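Local coordinates for endonuclease IV (Thermus thermophilus, PDB 3AAM), which cleaves phosphodiester bonds at apurinic or apyrimidinic sites in DNA during base excision repair and also has 3'-5' exonuclease activity, at residues A190-R193 with L197-V200. Sequence-based numbering, arbitrary orientation.
Sequences ALDR and LERV
The last turn of helix 184-194 lies against the 3-10 turn that follows it, and the two backbones come nearest at Asp192 and Leu197, whose CA atoms are 4.8 Å apart. One hydrogen bond crosses here. The backbone N of Leu197 donates to OD1 of Asp192 over 2.8 Å, and the bond is nearly straight, with an angle of 174° at the hydrogen. OD1 receives it on its anti lone pair, away from OD2. With CG of Asp192 anti to the backbone N (chi1 -171°), the carboxylate is carried to the first amide of the 3-10 turn. CB of Asp192 itself rests on CG of Leu197 at 3.6 Å, the two side chains crossing at about a right angle. An alanine at Asp192 removes the acceptor of the Leu197 amide, and the start of the 3-10 turn would probably be held less firmly to the helix.

In this TIM barrel, 197-200 lies in the loop that leads from helix 184-194 to strand 202-208. The apolar part of the contact faces the barrel wall, where Leu191 and Val200 both touch Leu168 of strand 165-169. CD2 of Leu191 meets CD2 of Leu197 at 3.8 Å, and these two side chains also cross at about a right angle. The same methyl of Leu191 meets CG2 of Val200 tip to tip at 4.0 Å. Val200 N donates a hydrogen bond back to Leu197 O.

Towards solvent, OD1 of Asp192 and OE1 of Glu198 come within 4.2 Å of each other. A water donates to both oxygens, at 2.7 Å to OD1 of Asp192, and probably eases the repulsion between the like charges. A second water donates to OE1 of Glu198 and only weakly to OD1 of Asp192.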
ATOM      1  N   ALA A 190     -13.975   9.997   9.505  1.00  9.86           N
ATOM      2  CA  ALA A 190     -14.680   8.722   9.509  1.00 10.05           C
ATOM      3  C   ALA A 190     -13.701   7.580   9.726  1.00 10.30           C
ATOM      4  O   ALA A 190     -13.979   6.637  10.468  1.00 10.37           O
ATOM      5  CB  ALA A 190     -15.429   8.533   8.189  1.00  8.78           C
ATOM      6  N   LEU A 191     -12.543   7.670   9.085  1.00  8.92           N
ATOM      7  CA  LEU A 191     -11.539   6.629   9.227  1.00  9.05           C
ATOM      8  C   LEU A 191     -11.001   6.584  10.654  1.00  9.92           C
ATOM      9  O   LEU A 191     -10.761   5.506  11.199  1.00 10.58           O
ATOM     10  CB  LEU A 191     -10.394   6.859   8.237  1.00  8.60           C
ATOM     11  CG  LEU A 191      -9.307   5.782   8.202  1.00 10.10           C
ATOM     12  CD1 LEU A 191      -9.923   4.435   7.837  1.00 10.55           C
ATOM     13  CD2 LEU A 191      -8.236   6.171   7.183  1.00 12.20           C
ATOM     14  N   ASP A 192     -10.819   7.753  11.261  1.00  9.49           N
ATOM     15  CA  ASP A 192     -10.305   7.824  12.620  1.00  9.64           C
ATOM     16  C   ASP A 192     -11.311   7.262  13.621  1.00  9.90           C
ATOM     17  O   ASP A 192     -10.934   6.616  14.599  1.00 10.93           O
ATOM     18  CB  ASP A 192      -9.968   9.270  12.980  1.00 10.77           C
ATOM     19  CG  ASP A 192      -9.221   9.378  14.289  1.00 12.75           C
ATOM     20  OD1 ASP A 192      -8.259   8.605  14.483  1.00 13.19           O
ATOM     21  OD2 ASP A 192      -9.590  10.237  15.119  1.00 15.27           O
ATOM     22  N   ARG A 193     -12.592   7.505  13.369  1.00 10.46           N
ATOM     23  CA  ARG A 193     -13.633   7.010  14.259  1.00 12.57           C
ATOM     24  C   ARG A 193     -13.775   5.493  14.170  1.00 13.12           C
ATOM     25  O   ARG A 193     -13.886   4.812  15.187  1.00 13.79           O
ATOM     26  CB  ARG A 193     -14.980   7.665  13.928  1.00 14.15           C
ATOM     27  CG  ARG A 193     -16.138   7.099  14.737  1.00 18.44           C
ATOM     28  CD  ARG A 193     -17.457   7.821  14.480  1.00 21.86           C
ATOM     29  NE  ARG A 193     -17.898   7.733  13.089  1.00 26.28           N
ATOM     30  CZ  ARG A 193     -17.545   8.588  12.133  1.00 27.25           C
ATOM     31  NH1 ARG A 193     -17.995   8.424  10.896  1.00 27.08           N
ATOM     32  NH2 ARG A 193     -16.751   9.612  12.415  1.00 29.44           N
ATOM     33  N   LEU A 197      -6.764   6.566  13.214  1.00 11.31           N
ATOM     34  CA  LEU A 197      -5.631   6.925  12.371  1.00 13.03           C
ATOM     35  C   LEU A 197      -4.273   6.446  12.870  1.00 12.63           C
ATOM     36  O   LEU A 197      -3.315   6.391  12.096  1.00 12.75           O
ATOM     37  CB  LEU A 197      -5.608   8.436  12.143  1.00 12.46           C
ATOM     38  CG  LEU A 197      -6.803   8.943  11.326  1.00 11.40           C
ATOM     39  CD1 LEU A 197      -6.747  10.453  11.189  1.00 13.01           C
ATOM     40  CD2 LEU A 197      -6.793   8.288   9.950  1.00 12.68           C
ATOM     41  N   GLU A 198      -4.176   6.084  14.145  1.00 15.14           N
ATOM     42  CA  GLU A 198      -2.898   5.609  14.660  1.00 16.26           C
ATOM     43  C   GLU A 198      -2.548   4.260  14.042  1.00 14.42           C
ATOM     44  O   GLU A 198      -1.396   3.825  14.084  1.00 16.23           O
ATOM     45  CB  GLU A 198      -2.926   5.500  16.191  1.00 18.49           C
ATOM     46  CG  GLU A 198      -3.946   4.533  16.765  1.00 24.96           C
ATOM     47  CD  GLU A 198      -5.379   4.991  16.569  1.00 27.10           C
ATOM     48  OE1 GLU A 198      -5.668   6.181  16.822  1.00 30.30           O
ATOM     49  OE2 GLU A 198      -6.220   4.157  16.174  1.00 31.49           O
ATOM     50  N   ARG A 199      -3.547   3.610  13.450  1.00 13.03           N
ATOM     51  CA  ARG A 199      -3.352   2.311  12.821  1.00 11.94           C
ATOM     52  C   ARG A 199      -3.366   2.410  11.296  1.00 10.12           C
ATOM     53  O   ARG A 199      -3.670   1.435  10.611  1.00 10.86           O
ATOM     54  CB  ARG A 199      -4.434   1.328  13.282  1.00 14.38           C
ATOM     55  CG  ARG A 199      -4.627   1.286  14.793  1.00 20.98           C
ATOM     56  CD  ARG A 199      -3.350   0.919  15.537  1.00 24.32           C
ATOM     57  NE  ARG A 199      -2.973  -0.479  15.352  1.00 28.34           N
ATOM     58  CZ  ARG A 199      -2.002  -1.087  16.029  1.00 28.33           C
ATOM     59  NH1 ARG A 199      -1.306  -0.419  16.938  1.00 30.15           N
ATOM     60  NH2 ARG A 199      -1.728  -2.365  15.803  1.00 29.84           N
ATOM     61  N   VAL A 200      -3.049   3.591  10.771  1.00  8.10           N
ATOM     62  CA  VAL A 200      -3.001   3.801   9.321  1.00  8.80           C
ATOM     63  C   VAL A 200      -1.638   4.413   9.006  1.00  7.28           C
ATOM     64  O   VAL A 200      -1.517   5.619   8.764  1.00  8.73           O
ATOM     65  CB  VAL A 200      -4.098   4.769   8.844  1.00  8.32           C
ATOM     66  CG1 VAL A 200      -4.113   4.822   7.321  1.00  9.28           C
ATOM     67  CG2 VAL A 200      -5.451   4.327   9.373  1.00  9.34           C
TER
HETATM   68  O   HOH W   1      -5.979   8.874  15.936  1.00 22.56           O
HETATM   69  O   HOH W   2      -8.584   6.907  17.421  1.00 35.86           O